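Local coordinates for Agap007691-pb (Anopheles gambiae, PDB 5C98), which is of unknown function but belongs to the serpin family, many of whose members inhibit serine proteases, at residues E105-D110 with H308-S313; L98-V103 with Q122-P127; G58-E63 with F302-L307. One frame throughout, in Å; residues are numbered along the deposited sequence.

Contact 1. Residues E105-D110 with H308-S313; sequences ETLRLD and HVFHDS
Arg108 and Asp110 pair with His311 and Val309 in a single beta bridge, centred on Leu109 and Phe310, that joins two loops of the serpin fold. His311 N gives its hydrogen to Arg108 O at 2.8 Å, and Asp110 N does the same to Val309 O; both bonds are within 7° of straight. Arg108 O has a second donor, a water that in turn accepts from Asp312 N. Another water takes the hydrogen of Arg108 N and passes one on to Asp312 OD1, and a third donates to both Asp110 OD2 and His308 O, 2.7 Å from each. Asp110 suits its place just before helix 111-119, because its short carboxylate can reach forward, OD2 to Glu112 N, and cap the helix. The carboxylate also packs against the His308 ring, CG 3.3 Å from CE1, although OD1 and NE2 are too poorly aligned to bond. Arginine offers a long arm and a flat end: with CG anti to the backbone N (chi1 -175°), the Arg108 chain runs beside His311 and lays its guanidinium on that ring, centres 3.6 Å apart and planes at 7°. The apolar side is closed by Phe310, whose ring has Arg108 O at its edge, Val309 CG1 over the centre of one face and, over the other, Leu107 CD1, 3.8 Å from the ring centroid.

Contact 2. Residues L98-V103 with Q122-P127; sequences LSFVLV and QTTVEP
Val101 and Val103 interlock with Val125 and Pro127 on one side of two parallel neighbouring strands, part of sheet A of the serpin fold. Val103 CG2, set between its backbone N and carbonyl carbon by a chi1 of -68° for CG1, projects as a knuckle into the notch between the next strand's residues, 3.9 Å from Val125 CG1 and 3.7 Å from Pro127 CA. Val125 spreads its two branches in turn: CG1 meets Val103, while CG2 rests 3.9 Å from Val101 CB. Beta-branched valines suit this extended backbone, being broad close to the chain and short enough to mesh. On the other side, which Leu102 shares, the largest group is Phe100. With its CG anti to the backbone N (chi1 -176°), it leans across toward the neighbouring strand, with CE1 3.8 Å from Thr124 CG2 and CZ 3.7 Å from Glu126 CB. Glu126 OE1 reaches the ring edge near its plane, and the carboxylate stands steeply, at 79°, to the ring. The backbones are tied by Val101 N to Thr124 O, by Glu126 N to Val101 O at 2.8 Å, and by a longer bond from Val103 N to Glu126 O. At the start of the pairing Ser99 OG and Thr123 OG1 share a hydrogen bond of 2.8 Å, while Thr124 N is buried without a partner. The strands belong to a beta-alpha-beta unit whose helix 111-119 covers the valine side with Phe113 and Phe117. Helix 133-146 lies over the Phe100 side, where Phe143 stacks on that ring, and strand 169-177 pairs antiparallel along the far side of strand 95-104.

Contact 3. Residues G58-E63 with F302-L307; sequences GAAVQE and FEIDDL
The carboxylate of Asp306 has the backbone of Gly58 over one face, Gly58 N 3.4 Å from Asp306 CG, with Val61 N at its OD2 end and a water at its OD1 end. Each oxygen is held separately: Val61 N donates to Asp306 OD2 at 3.0 Å, nearly along the C-O axis, and the water bonded to Asp306 OD1 accepts from Ala60 N. An aspartate from a distant part of the chain thus serves the first turn of helix 59-69, where amide groups lack carbonyl partners within the helix; the partial positive charge there would probably stabilise its ionised form. Gly58, the N-cap residue, has no side chain, which lets Asp306 OD1 come within 3.4 Å of its CA. Gly58 N also bonds to Asp306 O at 2.9 Å, and that carbonyl has a second donor in Arg315 NH1. Compact apolar groups fill in around the acid: Val61 CG2 lies 3.7 Å from Asp306 CB, and Ala60 CB meets Ile304 CD1. The contact therefore sets the start of helix 59-69 against the chain leaving helix 300-303, whose Val301 packs on both Val61 and Leu307.

How the contacts relate
The three contacts lie on the same serpin domain. Their segments come in the order 58-63, 98-103, 105-110, 122-127, 302-307 and 308-313, so contact 1 crosses both of the others, whereas contact 2 is nested within the span closed by contact 3. Contacts 1 and 2, centres about 15 Å apart, meet where Glu105 CB packs 3.8 Å from Pro127 CB; both border helix 111-119. Contacts 1 and 3, about 17 Å between centres, follow each other directly at Leu307 and His308. The run from helix 300-303 toward strand 320-328 is thus fastened first to a helix start and then to the loop after strand 95-104, linking the helical part with sheet A.

Contact 1. Residues E105-D110 with H308-S313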
loop_
_atom_site.group_PDB
_atom_site.type_symbol
_atom_site.label_atom_id
_atom_site.label_comp_id
_atom_site.label_asym_id
_atom_site.label_seq_id
_atom_site.Cartn_x
_atom_site.Cartn_y
_atom_site.Cartn_z
ATOM N N GLU A 105 21.027 -16.142 -9.574
ATOM C CA GLU A 105 21.627 -16.050 -10.901
ATOM C C GLU A 105 22.200 -17.371 -11.399
ATOM O O GLU A 105 22.344 -17.540 -12.612
ATOM C CB GLU A 105 22.730 -14.993 -10.911
ATOM C CG GLU A 105 23.952 -15.301 -10.022
ATOM C CD GLU A 105 24.933 -14.139 -9.950
ATOM O OE1 GLU A 105 24.606 -13.046 -10.454
ATOM O OE2 GLU A 105 26.034 -14.320 -9.383
ATOM N N THR A 106 22.530 -18.311 -10.519
ATOM C CA THR A 106 23.165 -19.532 -11.001
ATOM C C THR A 106 22.171 -20.581 -11.479
ATOM O O THR A 106 22.613 -21.639 -11.941
ATOM C CB THR A 106 24.054 -20.168 -9.932
ATOM O OG1 THR A 106 23.264 -20.490 -8.786
ATOM C CG2 THR A 106 25.235 -19.239 -9.544
ATOM N N LEU A 107 20.869 -20.326 -11.388
ATOM C CA LEU A 107 19.847 -21.279 -11.806
ATOM C C LEU A 107 19.225 -20.808 -13.114
ATOM O O LEU A 107 18.628 -19.731 -13.166
ATOM C CB LEU A 107 18.768 -21.423 -10.730
ATOM C CG LEU A 107 19.227 -21.928 -9.355
ATOM C CD1 LEU A 107 18.048 -22.011 -8.411
ATOM C CD2 LEU A 107 19.893 -23.289 -9.498
ATOM N N ARG A 108 19.295 -21.650 -14.138
ATOM C CA ARG A 108 18.624 -21.346 -15.391
ATOM C C ARG A 108 17.118 -21.254 -15.177
ATOM O O ARG A 108 16.524 -22.070 -14.470
ATOM C CB ARG A 108 18.946 -22.436 -16.414
ATOM C CG ARG A 108 18.404 -22.165 -17.791
ATOM C CD ARG A 108 18.871 -23.236 -18.770
ATOM N NE ARG A 108 17.875 -23.536 -19.794
ATOM C CZ ARG A 108 17.985 -24.544 -20.656
ATOM N NH1 ARG A 108 19.045 -25.341 -20.613
ATOM N NH2 ARG A 108 17.036 -24.756 -21.562
ATOM N N LEU A 109 16.515 -20.237 -15.777
ATOM C CA LEU A 109 15.079 -20.010 -15.688
ATOM C C LEU A 109 14.312 -20.883 -16.673
ATOM O O LEU A 109 14.780 -21.192 -17.769
ATOM C CB LEU A 109 14.765 -18.546 -15.987
ATOM C CG LEU A 109 15.360 -17.554 -14.974
ATOM C CD1 LEU A 109 15.163 -16.133 -15.447
ATOM C CD2 LEU A 109 14.710 -17.761 -13.609
ATOM N N ASP A 110 13.092 -21.250 -16.282
ATOM C CA ASP A 110 12.207 -21.959 -17.191
ATOM C C ASP A 110 11.716 -21.009 -18.276
ATOM O O ASP A 110 11.539 -19.805 -18.048
ATOM C CB ASP A 110 11.007 -22.521 -16.434
ATOM C CG ASP A 110 10.015 -23.213 -17.360
ATOM O OD1 ASP A 110 10.396 -24.251 -17.907
ATOM O OD2 ASP A 110 8.892 -22.688 -17.522
ATOM N N HIS A 308 6.786 -22.908 -10.453
ATOM C CA HIS A 308 7.678 -23.376 -11.512
ATOM C C HIS A 308 8.393 -22.175 -12.108
ATOM O O HIS A 308 7.886 -21.501 -12.996
ATOM C CB HIS A 308 6.904 -24.130 -12.579
ATOM C CG HIS A 308 7.770 -24.709 -13.645
ATOM N ND1 HIS A 308 7.306 -24.971 -14.912
ATOM C CD2 HIS A 308 9.074 -25.075 -13.636
ATOM C CE1 HIS A 308 8.286 -25.467 -15.642
ATOM N NE2 HIS A 308 9.369 -25.541 -14.891
ATOM N N VAL A 309 9.588 -21.899 -11.587
ATOM C CA VAL A 309 10.392 -20.766 -12.011
ATOM C C VAL A 309 11.630 -21.208 -12.773
ATOM O O VAL A 309 12.016 -20.569 -13.754
ATOM C CB VAL A 309 10.795 -19.943 -10.782
ATOM C CG1 VAL A 309 11.806 -18.847 -11.143
ATOM C CG2 VAL A 309 9.555 -19.386 -10.124
ATOM N N PHE A 310 12.266 -22.283 -12.325
ATOM C CA PHE A 310 13.573 -22.688 -12.825
ATOM C C PHE A 310 13.504 -23.889 -13.765
ATOM O O PHE A 310 12.568 -24.691 -13.755
ATOM C CB PHE A 310 14.472 -22.988 -11.634
ATOM C CG PHE A 310 14.671 -21.800 -10.741
ATOM C CD1 PHE A 310 15.453 -20.746 -11.164
ATOM C CD2 PHE A 310 14.027 -21.691 -9.520
ATOM C CE1 PHE A 310 15.620 -19.627 -10.396
ATOM C CE2 PHE A 310 14.200 -20.575 -8.742
ATOM C CZ PHE A 310 14.995 -19.541 -9.181
ATOM N N HIS A 311 14.541 -23.997 -14.590
ATOM C CA HIS A 311 14.606 -25.037 -15.597
ATOM C C HIS A 311 14.733 -26.427 -14.981
ATOM O O HIS A 311 13.978 -27.342 -15.337
ATOM C CB HIS A 311 15.802 -24.747 -16.496
ATOM C CG HIS A 311 16.076 -25.826 -17.483
ATOM N ND1 HIS A 311 15.245 -26.062 -18.551
ATOM C CD2 HIS A 311 17.055 -26.758 -17.545
ATOM C CE1 HIS A 311 15.720 -27.077 -19.253
ATOM N NE2 HIS A 311 16.814 -27.521 -18.661
ATOM N N ASP A 312 15.700 -26.622 -14.084
ATOM C CA ASP A 312 16.014 -27.968 -13.605
ATOM C C ASP A 312 16.356 -27.982 -12.119
ATOM O O ASP A 312 17.313 -28.642 -11.700
ATOM C CB ASP A 312 17.167 -28.572 -14.405
ATOM C CG ASP A 312 18.412 -27.699 -14.386
ATOM O OD1 ASP A 312 18.508 -26.802 -13.524
ATOM O OD2 ASP A 312 19.299 -27.912 -15.243
ATOM N N SER A 313 15.593 -27.263 -11.296
ATOM C CA SER A 313 15.806 -27.310 -9.859
ATOM C C SER A 313 14.565 -27.644 -9.038
ATOM O O SER A 313 14.659 -27.696 -7.808
ATOM C CB SER A 313 16.431 -26.000 -9.361
ATOM O OG SER A 313 15.518 -24.930 -9.462
HETATM O O HOH W 1 17.399 -24.405 -12.995
HETATM O O HOH W 2 20.430 -24.386 -13.722
HETATM O O HOH W 3 7.347 -21.459 -15.631
#

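Contact 2. Residues L98-V103 with Q122-P127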
loop_
_atom_site.group_PDB
_atom_site.type_symbol
_atom_site.label_atom_id
_atom_site.label_comp_id
_atom_site.label_asym_id
_atom_site.label_seq_id
_atom_site.Cartn_x
_atom_site.Cartn_y
_atom_site.Cartn_z
ATOM N N LEU A 98 5.271 -0.386 -8.560
ATOM C CA LEU A 98 6.341 -1.058 -9.282
ATOM C C LEU A 98 6.734 -2.321 -8.548
ATOM O O LEU A 98 7.042 -2.265 -7.350
ATOM C CB LEU A 98 7.567 -0.151 -9.404
ATOM C CG LEU A 98 7.401 1.109 -10.260
ATOM C CD1 LEU A 98 8.481 2.156 -9.915
ATOM C CD2 LEU A 98 7.428 0.736 -11.732
ATOM N N SER A 99 6.731 -3.441 -9.245
ATOM C CA SER A 99 7.237 -4.693 -8.709
ATOM C C SER A 99 8.635 -4.986 -9.233
ATOM O O SER A 99 9.038 -4.543 -10.312
ATOM C CB SER A 99 6.325 -5.861 -9.045
ATOM O OG SER A 99 6.178 -6.009 -10.444
ATOM N N PHE A 100 9.359 -5.790 -8.460
ATOM C CA PHE A 100 10.738 -6.126 -8.780
ATOM C C PHE A 100 10.966 -7.523 -8.237
ATOM O O PHE A 100 10.480 -7.862 -7.145
ATOM C CB PHE A 100 11.654 -5.106 -8.109
ATOM C CG PHE A 100 13.098 -5.262 -8.423
ATOM C CD1 PHE A 100 13.588 -4.814 -9.631
ATOM C CD2 PHE A 100 13.975 -5.851 -7.520
ATOM C CE1 PHE A 100 14.939 -4.949 -9.964
ATOM C CE2 PHE A 100 15.326 -5.979 -7.835
ATOM C CZ PHE A 100 15.809 -5.552 -9.061
ATOM N N VAL A 101 11.678 -8.331 -8.995
ATOM C CA VAL A 101 11.888 -9.726 -8.652
ATOM C C VAL A 101 13.378 -10.004 -8.649
ATOM O O VAL A 101 14.082 -9.653 -9.608
ATOM C CB VAL A 101 11.184 -10.653 -9.656
ATOM C CG1 VAL A 101 11.334 -12.100 -9.277
ATOM C CG2 VAL A 101 9.719 -10.282 -9.809
ATOM N N LEU A 102 13.858 -10.649 -7.582
ATOM C CA LEU A 102 15.198 -11.217 -7.563
ATOM C C LEU A 102 15.118 -12.720 -7.779
ATOM O O LEU A 102 14.282 -13.401 -7.193
ATOM C CB LEU A 102 15.905 -10.983 -6.228
ATOM C CG LEU A 102 16.230 -9.551 -5.831
ATOM C CD1 LEU A 102 16.810 -9.537 -4.430
ATOM C CD2 LEU A 102 17.215 -8.966 -6.830
ATOM N N VAL A 103 15.996 -13.230 -8.630
ATOM C CA VAL A 103 16.161 -14.664 -8.832
ATOM C C VAL A 103 17.635 -15.005 -8.661
ATOM O O VAL A 103 18.525 -14.214 -9.001
ATOM C CB VAL A 103 15.660 -15.149 -10.215
ATOM C CG1 VAL A 103 14.150 -15.025 -10.325
ATOM C CG2 VAL A 103 16.356 -14.404 -11.346
ATOM N N GLN A 122 4.396 -6.328 -16.662
ATOM C CA GLN A 122 5.067 -5.057 -16.382
ATOM C C GLN A 122 5.779 -5.235 -15.051
ATOM O O GLN A 122 5.207 -5.033 -13.978
ATOM C CB GLN A 122 3.995 -3.978 -16.342
ATOM C CG GLN A 122 4.323 -2.575 -15.997
ATOM C CD GLN A 122 3.042 -1.722 -16.029
ATOM O OE1 GLN A 122 2.015 -2.107 -16.633
ATOM N NE2 GLN A 122 3.089 -0.577 -15.372
ATOM N N THR A 123 7.033 -5.671 -15.134
ATOM C CA THR A 123 7.858 -5.945 -13.973
ATOM C C THR A 123 9.302 -5.970 -14.451
ATOM O O THR A 123 9.584 -5.898 -15.648
ATOM C CB THR A 123 7.447 -7.261 -13.278
ATOM O OG1 THR A 123 8.074 -7.334 -11.994
ATOM C CG2 THR A 123 7.832 -8.493 -14.083
ATOM N N THR A 124 10.217 -6.048 -13.489
ATOM C CA THR A 124 11.638 -6.203 -13.759
ATOM C C THR A 124 12.171 -7.348 -12.911
ATOM O O THR A 124 11.898 -7.423 -11.710
ATOM C CB THR A 124 12.392 -4.895 -13.478
ATOM O OG1 THR A 124 12.014 -3.909 -14.463
ATOM C CG2 THR A 124 13.886 -5.108 -13.610
ATOM N N VAL A 125 12.870 -8.268 -13.556
ATOM C CA VAL A 125 13.536 -9.383 -12.891
ATOM C C VAL A 125 15.032 -9.156 -13.006
ATOM O O VAL A 125 15.548 -8.929 -14.110
ATOM C CB VAL A 125 13.151 -10.723 -13.542
ATOM C CG1 VAL A 125 13.860 -11.884 -12.874
ATOM C CG2 VAL A 125 11.657 -10.938 -13.499
ATOM N N GLU A 126 15.739 -9.234 -11.884
ATOM C CA GLU A 126 17.194 -9.157 -11.896
ATOM C C GLU A 126 17.800 -10.421 -11.302
ATOM O O GLU A 126 17.506 -10.757 -10.140
ATOM C CB GLU A 126 17.696 -7.940 -11.131
ATOM C CG GLU A 126 19.196 -7.757 -11.291
ATOM C CD GLU A 126 19.688 -6.370 -10.919
ATOM O OE1 GLU A 126 18.875 -5.415 -10.937
ATOM O OE2 GLU A 126 20.896 -6.231 -10.617
ATOM N N PRO A 127 18.620 -11.159 -12.056
ATOM C CA PRO A 127 19.393 -12.254 -11.451
ATOM C C PRO A 127 20.518 -11.690 -10.602
ATOM O O PRO A 127 21.258 -10.808 -11.037
ATOM C CB PRO A 127 19.946 -13.014 -12.657
ATOM C CG PRO A 127 19.278 -12.455 -13.847
ATOM C CD PRO A 127 18.855 -11.073 -13.502
HETATM O O HOH W 4 5.677 -3.081 -12.064
#

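Contact 3. Residues G58-E63 with F302-L307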
loop_
_atom_site.group_PDB
_atom_site.type_symbol
_atom_site.label_atom_id
_atom_site.label_comp_id
_atom_site.label_asym_id
_atom_site.label_seq_id
_atom_site.Cartn_x
_atom_site.Cartn_y
_atom_site.Cartn_z
ATOM N N GLY A 58 1.386 -24.467 -8.690
ATOM C CA GLY A 58 0.698 -25.732 -8.628
ATOM C C GLY A 58 -0.676 -25.579 -8.006
ATOM O O GLY A 58 -1.131 -24.485 -7.675
ATOM N N ALA A 59 -1.341 -26.717 -7.833
ATOM C CA ALA A 59 -2.746 -26.704 -7.446
ATOM C C ALA A 59 -2.970 -26.020 -6.107
ATOM O O ALA A 59 -3.956 -25.288 -5.941
ATOM C CB ALA A 59 -3.246 -28.135 -7.366
ATOM N N ALA A 60 -2.103 -26.280 -5.120
ATOM C CA ALA A 60 -2.310 -25.723 -3.782
ATOM C C ALA A 60 -2.270 -24.203 -3.797
ATOM O O ALA A 60 -3.119 -23.543 -3.176
ATOM C CB ALA A 60 -1.271 -26.263 -2.797
ATOM N N VAL A 61 -1.274 -23.622 -4.462
ATOM C CA VAL A 61 -1.157 -22.167 -4.484
ATOM C C VAL A 61 -2.190 -21.544 -5.414
ATOM O O VAL A 61 -2.706 -20.455 -5.136
ATOM C CB VAL A 61 0.287 -21.726 -4.813
ATOM C CG1 VAL A 61 0.377 -20.227 -5.163
ATOM C CG2 VAL A 61 1.179 -22.037 -3.635
ATOM N N GLN A 62 -2.499 -22.178 -6.543
ATOM C CA GLN A 62 -3.570 -21.631 -7.366
ATOM C C GLN A 62 -4.874 -21.531 -6.581
ATOM O O GLN A 62 -5.589 -20.535 -6.698
ATOM C CB GLN A 62 -3.745 -22.430 -8.653
ATOM C CG GLN A 62 -2.645 -22.147 -9.638
ATOM C CD GLN A 62 -2.910 -22.685 -11.015
ATOM O OE1 GLN A 62 -3.640 -23.657 -11.192
ATOM N NE2 GLN A 62 -2.275 -22.054 -12.027
ATOM N N GLU A 63 -5.192 -22.543 -5.759
ATOM C CA GLU A 63 -6.388 -22.478 -4.930
ATOM C C GLU A 63 -6.302 -21.313 -3.959
ATOM O O GLU A 63 -7.248 -20.532 -3.826
ATOM C CB GLU A 63 -6.567 -23.796 -4.184
ATOM C CG GLU A 63 -7.834 -23.867 -3.353
ATOM C CD GLU A 63 -7.958 -25.199 -2.638
ATOM O OE1 GLU A 63 -7.379 -25.333 -1.540
ATOM O OE2 GLU A 63 -8.604 -26.103 -3.190
ATOM N N PHE A 302 4.365 -19.281 0.392
ATOM C CA PHE A 302 5.620 -19.108 1.103
ATOM C C PHE A 302 6.054 -20.373 1.821
ATOM O O PHE A 302 7.195 -20.435 2.281
ATOM C CB PHE A 302 5.499 -17.943 2.107
ATOM C CG PHE A 302 4.981 -16.667 1.500
ATOM C CD1 PHE A 302 5.801 -15.873 0.731
ATOM C CD2 PHE A 302 3.674 -16.257 1.698
ATOM C CE1 PHE A 302 5.324 -14.695 0.159
ATOM C CE2 PHE A 302 3.201 -15.086 1.125
ATOM C CZ PHE A 302 4.015 -14.321 0.361
ATOM N N GLU A 303 5.172 -21.377 1.926
ATOM C CA GLU A 303 5.380 -22.545 2.779
ATOM C C GLU A 303 5.353 -23.865 2.023
ATOM O O GLU A 303 5.748 -24.890 2.590
ATOM C CB GLU A 303 4.293 -22.608 3.862
ATOM C CG GLU A 303 4.286 -21.429 4.813
ATOM C CD GLU A 303 3.055 -21.414 5.703
ATOM O OE1 GLU A 303 2.313 -22.420 5.707
ATOM O OE2 GLU A 303 2.824 -20.394 6.390
ATOM N N ILE A 304 4.876 -23.877 0.787
ATOM C CA ILE A 304 4.855 -25.061 -0.058
ATOM C C ILE A 304 5.677 -24.733 -1.292
ATOM O O ILE A 304 5.546 -23.643 -1.862
ATOM C CB ILE A 304 3.407 -25.416 -0.459
ATOM C CG1 ILE A 304 2.589 -25.745 0.793
ATOM C CG2 ILE A 304 3.381 -26.589 -1.441
ATOM C CD1 ILE A 304 1.090 -25.778 0.570
ATOM N N ASP A 305 6.509 -25.682 -1.719
ATOM C CA ASP A 305 7.324 -25.486 -2.918
ATOM C C ASP A 305 6.454 -25.774 -4.128
ATOM O O ASP A 305 6.300 -26.917 -4.555
ATOM C CB ASP A 305 8.565 -26.365 -2.876
ATOM C CG ASP A 305 9.498 -25.973 -1.746
ATOM O OD1 ASP A 305 9.978 -24.825 -1.757
ATOM O OD2 ASP A 305 9.738 -26.801 -0.842
ATOM N N ASP A 306 5.869 -24.707 -4.692
ATOM C CA ASP A 306 4.810 -24.863 -5.666
ATOM C C ASP A 306 4.958 -24.017 -6.924
ATOM O O ASP A 306 4.143 -24.179 -7.834
ATOM C CB ASP A 306 3.443 -24.572 -5.013
ATOM C CG ASP A 306 2.313 -25.458 -5.551
ATOM O OD1 ASP A 306 2.544 -26.647 -5.883
ATOM O OD2 ASP A 306 1.166 -24.955 -5.635
ATOM N N LEU A 307 5.981 -23.177 -7.046
ATOM C CA LEU A 307 6.134 -22.304 -8.216
ATOM C C LEU A 307 7.170 -22.838 -9.188
ATOM O O LEU A 307 8.307 -23.146 -8.802
ATOM C CB LEU A 307 6.554 -20.896 -7.805
ATOM C CG LEU A 307 5.659 -20.237 -6.761
ATOM C CD1 LEU A 307 6.110 -18.820 -6.415
ATOM C CD2 LEU A 307 4.215 -20.234 -7.230
HETATM O O HOH W 5 0.191 -28.173 -5.298
#